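Local coordinates for protein beta-galactosidase (PDB 3TTY) that hydrolyses terminal beta-D-galactosidic linkages, as a trimeric glycoside hydrolase whose catalytic domain is a TIM barrel that binds galactose, at residues N438-M443 and K608-T613; D432-Q437 and G596-L601. One frame throughout, in Å; residues are numbered along the deposited sequence.

How the contacts relate
Contacts 1 and 2 have their centres 9 Å apart and share one piece of chain: helix 423-435 supplies 432-437 to contact 2, and the turn that ends it leads through 438-443 of contact 1 into strand 441-444. Their partners also follow one another, helix 591-604 and then the loop 608-613, so the two pairings cross along the chain. They touch directly, Pro609 CB lying 3.2 Å from Gln437 O and Thr441 CG2 packing 3.5 Å from Leu434 CD1. Both belong to the structural framework outside the galactose pocket, which includes Glu150 and Glu307; contact 1 faces the C-terminal beta-domain, contact 2 the interior of the trimerisation domain.

Contact 1 (N438-M443 and K608-T613); sequences NIQTDM and KPLLNT
Asn438 grips the 608-613 loop through its side chain and its backbone. Its ND2 donates two bonds, one to Leu611 O at 2.7 Å and one to Thr613 OG1 at 3.0 Å; both acceptors lie close to the plane of the amide, and both bonds are nearly straight (169° at the hydrogen for Leu611 O). Relative to the Leu611 carbonyl, ND2 sits above its plane, 45° out of it. CG of Asn438 stands beside its own backbone N, anti to the carbonyl carbon (chi1 -57°), which carries the amide out to the loop, while OD1 accepts from the backbone N of Val619. The flat group is thus held at both ends, which fixes its rotation. Thr613 OG1 is also hydrogen-bonded to Val617 O, tying the same hydroxyl to strand 617-624.

With its positive phi, Asn438 is the C-prime residue of a Schellman motif closing helix 423-435, and the turn exposes its carbonyl to the loop: Leu610 N reaches Asn438 O at 2.9 Å along a nearly linear N-H. The contact therefore joins the exit of a trimerisation-domain helix to the linker that enters the C-terminal beta-domain.

Ile439 and Gln440 add packing beside these bonds. Ile439 starts out away from the loop, but its CD1 comes back to lie 4.0 Å from Pro609 CD, the two side chains running side by side in the same direction. The chain of Gln440 leaves anti to its N and bends at chi2 (70°), bringing OE1 to 3.5 Å from the methyl CD2 of Leu610; the polar partner of that oxygen is Glu621 N, and NE2 bonds to Ser395 OG. A water bridges the backbones, accepting from Gln440 N and donating to Lys608 O.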
loop_
_atom_site.group_PDB
_atom_site.type_symbol
_atom_site.label_atom_id
_atom_site.label_comp_id
_atom_site.label_asym_id
_atom_site.label_seq_id
_atom_site.Cartn_x
_atom_site.Cartn_y
_atom_site.Cartn_z
ATOM N N ASN A 438 7.293 33.888 -20.404
ATOM C CA ASN A 438 8.491 33.875 -21.232
ATOM C C ASN A 438 9.599 34.743 -20.622
ATOM O O ASN A 438 10.366 35.398 -21.335
ATOM C CB ASN A 438 8.172 34.315 -22.671
ATOM C CG ASN A 438 7.086 33.459 -23.326
ATOM O OD1 ASN A 438 7.033 32.240 -23.138
ATOM N ND2 ASN A 438 6.212 34.098 -24.091
ATOM N N ILE A 439 9.671 34.753 -19.297
ATOM C CA ILE A 439 10.758 35.444 -18.616
ATOM C C ILE A 439 11.914 34.475 -18.570
ATOM O O ILE A 439 11.794 33.393 -17.999
ATOM C CB ILE A 439 10.394 35.843 -17.164
ATOM C CG1 ILE A 439 9.084 36.645 -17.105
ATOM C CG2 ILE A 439 11.535 36.626 -16.528
ATOM C CD1 ILE A 439 9.245 38.100 -17.474
ATOM N N GLN A 440 13.027 34.850 -19.184
ATOM C CA GLN A 440 14.196 33.988 -19.222
ATOM C C GLN A 440 14.706 33.763 -17.802
ATOM O O GLN A 440 14.940 34.718 -17.060
ATOM C CB GLN A 440 15.280 34.622 -20.081
ATOM C CG GLN A 440 16.536 33.779 -20.212
ATOM C CD GLN A 440 16.324 32.522 -21.049
ATOM O OE1 GLN A 440 15.307 32.379 -21.749
ATOM N NE2 GLN A 440 17.285 31.598 -20.974
ATOM N N THR A 441 14.871 32.502 -17.425
ATOM C CA THR A 441 15.215 32.165 -16.052
ATOM C C THR A 441 16.240 31.034 -15.985
ATOM O O THR A 441 16.245 30.130 -16.826
ATOM C CB THR A 441 13.964 31.720 -15.281
ATOM O OG1 THR A 441 13.434 30.559 -15.919
ATOM C CG2 THR A 441 12.900 32.783 -15.314
ATOM N N ASP A 442 17.115 31.099 -14.989
ATOM C CA ASP A 442 18.065 30.026 -14.711
ATOM C C ASP A 442 17.737 29.365 -13.389
ATOM O O ASP A 442 17.520 30.052 -12.387
ATOM C CB ASP A 442 19.482 30.573 -14.565
ATOM C CG ASP A 442 20.024 31.126 -15.839
ATOM O OD1 ASP A 442 19.507 30.751 -16.915
ATOM O OD2 ASP A 442 20.986 31.918 -15.752
ATOM N N MET A 443 17.737 28.035 -13.383
ATOM C CA MET A 443 17.759 27.277 -12.141
ATOM C C MET A 443 19.199 27.295 -11.644
ATOM O O MET A 443 20.123 27.033 -12.415
ATOM C CB MET A 443 17.297 25.840 -12.383
ATOM C CG MET A 443 15.855 25.722 -12.845
ATOM S SD MET A 443 14.698 26.316 -11.605
ATOM C CE MET A 443 15.294 25.429 -10.165
ATOM N N LYS A 608 11.880 42.085 -18.849
ATOM C CA LYS A 608 10.722 41.949 -19.727
ATOM C C LYS A 608 10.642 40.569 -20.375
ATOM O O LYS A 608 11.665 39.929 -20.605
ATOM C CB LYS A 608 10.792 43.016 -20.827
ATOM C CG LYS A 608 10.574 44.443 -20.331
ATOM C CD LYS A 608 10.710 45.453 -21.466
ATOM C CE LYS A 608 10.274 46.853 -21.024
ATOM N NZ LYS A 608 10.953 47.307 -19.769
ATOM N N PRO A 609 9.420 40.110 -20.679
ATOM C CA PRO A 609 9.242 38.883 -21.459
ATOM C C PRO A 609 10.109 38.879 -22.711
ATOM O O PRO A 609 10.347 39.931 -23.300
ATOM C CB PRO A 609 7.761 38.940 -21.851
ATOM C CG PRO A 609 7.123 39.634 -20.696
ATOM C CD PRO A 609 8.125 40.689 -20.268
ATOM N N LEU A 610 10.592 37.701 -23.094
ATOM C CA LEU A 610 11.273 37.529 -24.365
ATOM C C LEU A 610 10.324 37.965 -25.468
ATOM O O LEU A 610 10.699 38.700 -26.384
ATOM C CB LEU A 610 11.598 36.054 -24.580
ATOM C CG LEU A 610 12.979 35.485 -24.265
ATOM C CD1 LEU A 610 13.872 36.503 -23.580
ATOM C CD2 LEU A 610 12.832 34.221 -23.425
ATOM N N LEU A 611 9.090 37.488 -25.352
ATOM C CA LEU A 611 8.059 37.629 -26.360
ATOM C C LEU A 611 6.742 37.445 -25.629
ATOM O O LEU A 611 6.694 36.754 -24.611
ATOM C CB LEU A 611 8.207 36.507 -27.382
ATOM C CG LEU A 611 8.212 36.770 -28.884
ATOM C CD1 LEU A 611 9.003 38.018 -29.259
ATOM C CD2 LEU A 611 8.765 35.543 -29.581
ATOM N N ASN A 612 5.677 38.065 -26.126
ATOM C CA ASN A 612 4.336 37.755 -25.647
ATOM C C ASN A 612 3.713 36.718 -26.561
ATOM O O ASN A 612 3.693 36.904 -27.773
ATOM C CB ASN A 612 3.464 39.010 -25.586
ATOM C CG ASN A 612 3.869 39.936 -24.460
ATOM O OD1 ASN A 612 3.532 39.700 -23.299
ATOM N ND2 ASN A 612 4.610 40.991 -24.793
ATOM N N THR A 613 3.224 35.622 -25.987
ATOM C CA THR A 613 2.661 34.535 -26.783
ATOM C C THR A 613 1.455 33.926 -26.099
ATOM O O THR A 613 1.257 34.106 -24.906
ATOM C CB THR A 613 3.684 33.405 -27.041
ATOM O OG1 THR A 613 4.082 32.834 -25.791
ATOM C CG2 THR A 613 4.910 33.922 -27.789
HETATM O O HOH W 1 13.320 37.552 -20.362
#

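Contact 2 (D432-Q437 and G596-L601); sequences DALYKQ and GLIANL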
loop_
_atom_site.group_PDB
_atom_site.type_symbol
_atom_site.label_atom_id
_atom_site.label_comp_id
_atom_site.label_asym_id
_atom_site.label_seq_id
_atom_site.Cartn_x
_atom_site.Cartn_y
_atom_site.Cartn_z
ATOM N N ASP A 432 7.029 27.888 -13.090
ATOM C CA ASP A 432 5.881 27.908 -13.992
ATOM C C ASP A 432 5.460 29.346 -14.267
ATOM O O ASP A 432 5.341 29.760 -15.418
ATOM C CB ASP A 432 4.725 27.154 -13.337
ATOM C CG ASP A 432 3.673 26.690 -14.330
ATOM O OD1 ASP A 432 4.035 26.273 -15.452
ATOM O OD2 ASP A 432 2.470 26.721 -13.973
ATOM N N ALA A 433 5.253 30.108 -13.199
ATOM C CA ALA A 433 4.819 31.493 -13.303
ATOM C C ALA A 433 5.734 32.303 -14.213
ATOM O O ALA A 433 5.271 33.169 -14.953
ATOM C CB ALA A 433 4.736 32.137 -11.909
ATOM N N LEU A 434 7.033 32.028 -14.155
ATOM C CA LEU A 434 7.975 32.707 -15.039
ATOM C C LEU A 434 7.815 32.161 -16.458
ATOM O O LEU A 434 7.708 32.923 -17.418
ATOM C CB LEU A 434 9.407 32.531 -14.539
ATOM C CG LEU A 434 9.767 33.311 -13.257
ATOM C CD1 LEU A 434 10.837 32.596 -12.451
ATOM C CD2 LEU A 434 10.230 34.717 -13.593
ATOM N N TYR A 435 7.787 30.835 -16.564
ATOM C CA TYR A 435 7.617 30.134 -17.830
ATOM C C TYR A 435 6.455 30.731 -18.620
ATOM O O TYR A 435 6.600 31.037 -19.796
ATOM C CB TYR A 435 7.397 28.644 -17.545
ATOM C CG TYR A 435 7.001 27.749 -18.697
ATOM C CD1 TYR A 435 7.955 27.013 -19.390
ATOM C CD2 TYR A 435 5.665 27.574 -19.041
ATOM C CE1 TYR A 435 7.598 26.159 -20.432
ATOM C CE2 TYR A 435 5.289 26.729 -20.085
ATOM C CZ TYR A 435 6.267 26.022 -20.772
ATOM O OH TYR A 435 5.914 25.175 -21.796
ATOM N N LYS A 436 5.317 30.917 -17.962
ATOM C CA LYS A 436 4.112 31.396 -18.634
ATOM C C LYS A 436 4.232 32.804 -19.201
ATOM O O LYS A 436 3.397 33.225 -20.000
ATOM C CB LYS A 436 2.918 31.335 -17.692
ATOM C CG LYS A 436 2.414 29.938 -17.428
ATOM C CD LYS A 436 1.358 29.959 -16.328
ATOM C CE LYS A 436 0.815 28.561 -16.068
ATOM N NZ LYS A 436 -0.005 28.500 -14.817
ATOM N N GLN A 437 5.262 33.529 -18.786
ATOM C CA GLN A 437 5.435 34.899 -19.230
ATOM C C GLN A 437 6.677 35.025 -20.094
ATOM O O GLN A 437 7.054 36.124 -20.488
ATOM C CB GLN A 437 5.484 35.867 -18.035
ATOM C CG GLN A 437 4.229 35.786 -17.165
ATOM C CD GLN A 437 4.286 36.688 -15.938
ATOM O OE1 GLN A 437 5.009 37.683 -15.919
ATOM N NE2 GLN A 437 3.516 36.343 -14.911
ATOM N N GLY A 596 0.853 37.639 -11.058
ATOM C CA GLY A 596 0.957 39.042 -10.695
ATOM C C GLY A 596 2.260 39.400 -10.004
ATOM O O GLY A 596 2.923 40.374 -10.379
ATOM N N LEU A 597 2.628 38.603 -9.004
ATOM C CA LEU A 597 3.858 38.809 -8.247
ATOM C C LEU A 597 5.078 38.852 -9.158
ATOM O O LEU A 597 5.869 39.801 -9.131
ATOM C CB LEU A 597 4.027 37.708 -7.193
ATOM C CG LEU A 597 5.239 37.886 -6.271
ATOM C CD1 LEU A 597 5.125 39.207 -5.529
ATOM C CD2 LEU A 597 5.400 36.723 -5.289
ATOM N N ILE A 598 5.216 37.817 -9.975
ATOM C CA ILE A 598 6.308 37.714 -10.932
ATOM C C ILE A 598 6.358 38.897 -11.884
ATOM O O ILE A 598 7.420 39.461 -12.146
ATOM C CB ILE A 598 6.148 36.439 -11.754
ATOM C CG1 ILE A 598 6.347 35.230 -10.843
ATOM C CG2 ILE A 598 7.127 36.421 -12.904
ATOM C CD1 ILE A 598 7.677 35.217 -10.127
ATOM N N ALA A 599 5.198 39.254 -12.422
ATOM C CA ALA A 599 5.084 40.405 -13.304
ATOM C C ALA A 599 5.560 41.687 -12.610
ATOM O O ALA A 599 6.280 42.502 -13.201
ATOM C CB ALA A 599 3.639 40.552 -13.782
ATOM N N ASN A 600 5.166 41.859 -11.353
ATOM C CA ASN A 600 5.577 43.031 -10.591
ATOM C C ASN A 600 7.073 43.058 -10.358
ATOM O O ASN A 600 7.739 44.054 -10.651
ATOM C CB ASN A 600 4.848 43.084 -9.256
ATOM C CG ASN A 600 3.414 43.496 -9.412
ATOM O OD1 ASN A 600 2.966 43.778 -10.522
ATOM N ND2 ASN A 600 2.673 43.515 -8.308
ATOM N N LEU A 601 7.600 41.950 -9.848
ATOM C CA LEU A 601 9.017 41.863 -9.526
ATOM C C LEU A 601 9.872 42.115 -10.753
ATOM O O LEU A 601 10.880 42.803 -10.665
ATOM C CB LEU A 601 9.354 40.511 -8.886
ATOM C CG LEU A 601 8.609 40.230 -7.572
ATOM C CD1 LEU A 601 9.344 39.205 -6.726
ATOM C CD2 LEU A 601 8.393 41.510 -6.764
#
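Two helices of the trimerisation domain, 423-435 and 591-604, pack here through a small buried apolar patch, with Ile598 as the side chain on which three residues of 432-437, Ala433, Leu434 and Gln437, converge. The two branches of Ile598 divide the work. Ile598 CG1, beside its own backbone N with chi1 at -67°, meets Ala433 CB at 3.6 Å. CG2, which that same torsion places anti to the backbone N, is 3.6 Å from CD2 of Leu434, whose side chain crosses that of Ile598 at about a right angle. The backbones are close here, 6.7 Å between the CA atoms of Leu434 and Ile598, consistent with the small side chain of Ala433.

Gln437 covers the other part of the patch. Its chain runs extended beyond CG (chi2 177°) and crosses Ile598 obliquely, the amide lying against the aliphatic side chain: NE2 is 4.1 Å from Ile598 CB, and OE1 is 3.8 Å from CB of Ala599. These are van der Waals approaches; the polar purpose of the amide is served by NE2, which donates to the backbone O of Gln595, about one turn before Ile598 in helix 591-604. With an alanine here in place of Gln437, Gln595 O would probably lose this donor and the flank of Ile598 the cover of the amide.

Around the patch, Leu434 also packs on Ile439, which follows closely in the chain. Tyr435 is directed to helix 284-296, touching Phe284 and Ala288. On the second helix, Leu597 and Leu601 turn instead to strand 580-585, resting on Val585 and Tyr583; helix 591-604 thus meets helix 423-435 through Ile598 and strand 580-585 through these two leucines.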